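Local atomic coordinates of DNA polymerase sliding clamp 3 (Sulfolobus tokodaii, PDB entry 3AIZ), a protein that serves, with partner subunits, as a ring-shaped sliding platform around DNA, tethering the polymerase and other DNA-processing proteins during replication. Residues Lys133-Thr138 and Ser212-Ile217; Lys157-Lys162 and Gly190-Ser195. All coordinates share one frame; numbering follows the deposited sequence.

Contact 1: Lys133-Thr138 and Ser212-Ile217; sequences KALTVT and SDTVEI
T136 meets S212 and D213, in the loop leading into strand 214-220, where strand 130-135 ends and a helix starts. The amide of T136 donates to the carbonyl oxygen of D213 (N to O 3.0 Å, 162° at the hydrogen), from a position tilted well off the carbonyl plane. With L135 as the N-cap residue, this N-H lies in the first helical turn, whose amides have no acceptor within the helix, and the carbonyl of D213 supplies one. The hydroxyl OG1 of T136 donates to OG of S212 (2.9 Å), which in turn bonds to the backbone of N230. OG1 sits beside the backbone N (chi1 -60°), leaving the CG2 methyl of T136 anti to it and alongside S212, 3.7 Å from its CB.

Farther along, the chains form an antiparallel pair. A134 and V215 exchange both backbone bonds, V215 N to A134 O at 2.8 Å and A134 N to V215 O at 3.0 Å. CG1 of V215 packs beside the helix start, 3.8 Å from CA of T136. On the face shared with E216, K133 runs out fully extended and crosses T214, its CE 3.4 Å from OG1, a hydroxyl bonded to the side chain of N230.

In the C-terminal PCNA domain, strand 214-220 is flanked in its antiparallel sheet by 130-135 and 223-231; Y229 of the latter touches T136, S212 and V215, while F139 of helix 136-149 packs on V215.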
loop_
_atom_site.group_PDB
_atom_site.type_symbol
_atom_site.label_atom_id
_atom_site.label_comp_id
_atom_site.label_asym_id
_atom_site.label_seq_id
_atom_site.Cartn_x
_atom_site.Cartn_y
_atom_site.Cartn_z
ATOM N N LYS C 133 28.118 25.268 6.396
ATOM C CA LYS C 133 26.825 25.641 6.950
ATOM C C LYS C 133 25.723 25.160 6.015
ATOM O O LYS C 133 25.902 25.133 4.798
ATOM C CB LYS C 133 26.750 27.157 7.131
ATOM C CG LYS C 133 25.544 27.648 7.913
ATOM C CD LYS C 133 25.610 29.155 8.109
ATOM C CE LYS C 133 24.430 29.670 8.913
ATOM N NZ LYS C 133 24.508 31.143 9.119
ATOM N N ALA C 134 24.587 24.773 6.584
ATOM C CA ALA C 134 23.483 24.250 5.787
ATOM C C ALA C 134 22.161 24.367 6.528
ATOM O O ALA C 134 22.138 24.518 7.749
ATOM C CB ALA C 134 23.746 22.799 5.410
ATOM N N LEU C 135 21.060 24.303 5.783
ATOM C CA LEU C 135 19.733 24.272 6.385
ATOM C C LEU C 135 19.573 23.016 7.225
ATOM O O LEU C 135 19.838 21.908 6.754
ATOM C CB LEU C 135 18.647 24.305 5.310
ATOM C CG LEU C 135 18.217 25.671 4.781
ATOM C CD1 LEU C 135 17.092 25.496 3.779
ATOM C CD2 LEU C 135 17.780 26.571 5.922
ATOM N N THR C 136 19.141 23.189 8.469
ATOM C CA THR C 136 18.936 22.054 9.358
ATOM C C THR C 136 17.961 21.062 8.734
ATOM O O THR C 136 18.152 19.852 8.821
ATOM C CB THR C 136 18.412 22.498 10.732
ATOM O OG1 THR C 136 19.355 23.392 11.336
ATOM C CG2 THR C 136 18.207 21.293 11.639
ATOM N N VAL C 137 16.921 21.583 8.092
ATOM C CA VAL C 137 15.938 20.736 7.431
ATOM C C VAL C 137 16.581 19.932 6.302
ATOM O O VAL C 137 16.387 18.722 6.204
ATOM C CB VAL C 137 14.745 21.554 6.890
ATOM C CG1 VAL C 137 15.235 22.777 6.129
ATOM C CG2 VAL C 137 13.858 20.686 6.014
ATOM N N THR C 138 17.355 20.609 5.459
ATOM C CA THR C 138 18.046 19.946 4.360
ATOM C C THR C 138 19.012 18.890 4.884
ATOM O O THR C 138 19.094 17.786 4.346
ATOM C CB THR C 138 18.831 20.951 3.499
ATOM O OG1 THR C 138 17.943 21.958 2.998
ATOM C CG2 THR C 138 19.500 20.243 2.332
ATOM N N SER C 212 16.029 23.819 15.240
ATOM C CA SER C 212 17.197 24.438 14.622
ATOM C C SER C 212 16.925 24.930 13.202
ATOM O O SER C 212 16.399 24.194 12.369
ATOM C CB SER C 212 18.377 23.460 14.624
ATOM O OG SER C 212 19.562 24.078 14.154
ATOM N N ASP C 213 17.291 26.181 12.937
ATOM C CA ASP C 213 17.140 26.760 11.606
ATOM C C ASP C 213 18.274 26.321 10.679
ATOM O O ASP C 213 18.033 25.715 9.635
ATOM C CB ASP C 213 17.064 28.290 11.683
ATOM C CG ASP C 213 18.081 28.883 12.652
ATOM O OD1 ASP C 213 19.271 29.006 12.283
ATOM O OD2 ASP C 213 17.683 29.234 13.786
ATOM N N THR C 214 19.507 26.628 11.070
ATOM C CA THR C 214 20.678 26.227 10.298
ATOM C C THR C 214 21.617 25.375 11.147
ATOM O O THR C 214 21.601 25.453 12.373
ATOM C CB THR C 214 21.448 27.447 9.754
ATOM O OG1 THR C 214 21.984 28.210 10.843
ATOM C CG2 THR C 214 20.530 28.330 8.920
ATOM N N VAL C 215 22.435 24.562 10.485
ATOM C CA VAL C 215 23.374 23.689 11.178
ATOM C C VAL C 215 24.786 23.850 10.627
ATOM O O VAL C 215 24.990 23.864 9.414
ATOM C CB VAL C 215 22.949 22.209 11.078
ATOM C CG1 VAL C 215 22.736 21.811 9.624
ATOM C CG2 VAL C 215 23.981 21.310 11.741
ATOM N N GLU C 216 25.758 23.974 11.523
ATOM C CA GLU C 216 27.152 24.114 11.120
ATOM C C GLU C 216 27.901 22.800 11.297
ATOM O O GLU C 216 27.926 22.230 12.386
ATOM C CB GLU C 216 27.831 25.239 11.903
ATOM C CG GLU C 216 27.190 26.602 11.684
ATOM C CD GLU C 216 27.822 27.695 12.525
ATOM O OE1 GLU C 216 29.049 27.639 12.754
ATOM O OE2 GLU C 216 27.089 28.615 12.951
ATOM N N ILE C 217 28.504 22.326 10.210
ATOM C CA ILE C 217 29.223 21.060 10.204
ATOM C C ILE C 217 30.725 21.302 10.121
ATOM O O ILE C 217 31.205 21.931 9.181
ATOM C CB ILE C 217 28.804 20.196 9.003
ATOM C CG1 ILE C 217 27.279 20.189 8.859
ATOM C CG2 ILE C 217 29.351 18.784 9.141
ATOM C CD1 ILE C 217 26.789 19.571 7.567
#

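Contact 2: Lys157-Lys162 and Gly190-Ser195; sequences KAEGGK and GGDAES
The carbonyl oxygen of A193 is met by two groups of the neighbouring strand: A158 N donates to it over 2.6 Å in a nearly straight bond (171° at the hydrogen), and CA of K157 adds a C-H···O contact. The return bond, from A193 N to A158 O, is longer at 3.2 Å, and that oxygen also meets CA of D192. The two N-H···O bonds make A158 and A193 an antiparallel hydrogen-bonded pair, with K157 and E194 as the non-hydrogen-bonded pair next to it.

Past the end of the pairing, a side chain takes over from the backbone. D192 directs OD1 to the amide of G160 (3.0 Å), which reaches the carboxylate on its syn side but 31° out of its plane. G160 and G161, both with positive phi, occupy the middle of a type I' turn from E159 to K162 that closes the hairpin of strands 153-159 and 162-168.

On the face that K157 shares with E194, the two side chains cross at an angle. The flat carboxylate of E194 lies against the methylene part of the lysine, OE1 3.4 Å from CD, while NZ remains 4.9 Å from OE1. A bend at the last torsion (chi4 -68°) carries NZ of K157 to OE1 of E159, a salt bridge of 3.4 Å within the same strand.

The chemistry is therefore divided: the backbone sets the register, the aspartate ties the hairpin turn to the start of 193-198, within this chain the edge strand of a four-stranded sheet in the C-terminal PCNA domain, and the K157-E159 salt bridge probably offsets some of the negative charge that E159, E194 and D192 gather at this surface.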
loop_
_atom_site.group_PDB
_atom_site.type_symbol
_atom_site.label_atom_id
_atom_site.label_comp_id
_atom_site.label_asym_id
_atom_site.label_seq_id
_atom_site.Cartn_x
_atom_site.Cartn_y
_atom_site.Cartn_z
ATOM N N LYS C 157 33.578 13.673 4.096
ATOM C CA LYS C 157 34.699 14.043 3.242
ATOM C C LYS C 157 34.475 15.393 2.573
ATOM O O LYS C 157 33.453 15.616 1.927
ATOM C CB LYS C 157 34.949 12.960 2.192
ATOM C CG LYS C 157 36.133 13.228 1.276
ATOM C CD LYS C 157 36.536 11.965 0.532
ATOM C CE LYS C 157 37.612 12.242 -0.505
ATOM N NZ LYS C 157 37.093 13.068 -1.630
ATOM N N ALA C 158 35.438 16.292 2.738
ATOM C CA ALA C 158 35.372 17.606 2.115
ATOM C C ALA C 158 36.369 17.703 0.966
ATOM O O ALA C 158 37.559 17.444 1.141
ATOM C CB ALA C 158 35.629 18.694 3.144
ATOM N N GLU C 159 35.876 18.073 -0.211
ATOM C CA GLU C 159 36.721 18.193 -1.392
ATOM C C GLU C 159 36.256 19.335 -2.292
ATOM O O GLU C 159 35.134 19.319 -2.800
ATOM C CB GLU C 159 36.736 16.879 -2.175
ATOM C CG GLU C 159 37.672 16.877 -3.373
ATOM C CD GLU C 159 37.737 15.526 -4.063
ATOM O OE1 GLU C 159 36.666 14.962 -4.378
ATOM O OE2 GLU C 159 38.861 15.029 -4.291
ATOM N N GLY C 160 37.123 20.325 -2.481
ATOM C CA GLY C 160 36.814 21.460 -3.331
ATOM C C GLY C 160 35.691 22.316 -2.778
ATOM O O GLY C 160 34.994 23.002 -3.526
ATOM N N GLY C 161 35.512 22.271 -1.462
ATOM C CA GLY C 161 34.482 23.058 -0.808
ATOM C C GLY C 161 33.150 22.339 -0.729
ATOM O O GLY C 161 32.167 22.892 -0.238
ATOM N N LYS C 162 33.112 21.104 -1.216
ATOM C CA LYS C 162 31.889 20.314 -1.179
ATOM C C LYS C 162 31.961 19.229 -0.111
ATOM O O LYS C 162 33.034 18.705 0.187
ATOM C CB LYS C 162 31.603 19.693 -2.547
ATOM C CG LYS C 162 31.352 20.710 -3.647
ATOM C CD LYS C 162 30.947 20.028 -4.939
ATOM C CE LYS C 162 30.709 21.037 -6.049
ATOM N NZ LYS C 162 30.299 20.366 -7.314
ATOM N N GLY C 190 37.581 26.757 4.848
ATOM C CA GLY C 190 38.727 25.885 5.035
ATOM C C GLY C 190 39.038 25.042 3.815
ATOM O O GLY C 190 38.520 25.291 2.727
ATOM N N GLY C 191 39.885 24.036 4.000
ATOM C CA GLY C 191 40.314 23.194 2.901
ATOM C C GLY C 191 39.716 21.802 2.931
ATOM O O GLY C 191 38.656 21.581 3.514
ATOM N N ASP C 192 40.407 20.863 2.296
ATOM C CA ASP C 192 39.932 19.489 2.201
ATOM C C ASP C 192 40.164 18.720 3.497
ATOM O O ASP C 192 41.150 18.943 4.197
ATOM C CB ASP C 192 40.614 18.772 1.033
ATOM C CG ASP C 192 40.261 19.381 -0.313
ATOM O OD1 ASP C 192 39.273 20.144 -0.384
ATOM O OD2 ASP C 192 40.970 19.094 -1.302
ATOM N N ALA C 193 39.245 17.814 3.808
ATOM C CA ALA C 193 39.354 16.990 5.004
ATOM C C ALA C 193 38.530 15.719 4.851
ATOM O O ALA C 193 37.632 15.649 4.011
ATOM C CB ALA C 193 38.906 17.770 6.226
ATOM N N GLU C 194 38.837 14.716 5.665
ATOM C CA GLU C 194 38.123 13.447 5.608
ATOM C C GLU C 194 38.337 12.625 6.873
ATOM O O GLU C 194 39.467 12.444 7.327
ATOM C CB GLU C 194 38.556 12.642 4.380
ATOM C CG GLU C 194 37.886 11.282 4.258
ATOM C CD GLU C 194 38.375 10.491 3.056
ATOM O OE1 GLU C 194 39.221 11.015 2.299
ATOM O OE2 GLU C 194 37.914 9.346 2.869
ATOM N N SER C 195 37.240 12.134 7.438
ATOM C CA SER C 195 37.297 11.247 8.592
ATOM C C SER C 195 35.984 10.487 8.721
ATOM O O SER C 195 34.982 10.858 8.110
ATOM C CB SER C 195 37.593 12.030 9.872
ATOM O OG SER C 195 36.619 13.032 10.092
#

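Contacts 1 and 2 both belong to the C-terminal PCNA domain, their centres 18 Å apart and their nearest atoms about 8 Å apart, without touching. Helix 136-149, which starts in contact 1, leads into strand 153-159, which ends in contact 2. Their strand pairs lie in different sheets, but the chain passes from strand 187-190, beside 130-135, into contact 2, and F130 of strand 130-135 and F219 of strand 214-220 both pack against A158 and A193. Contact 1 is partly buried, whereas contact 2 is a surface contact between a hairpin and an edge strand, its centre about 23 Å from the chain's centre. In PCNA rings generally, helices face the DNA channel and sheets form the outer layer.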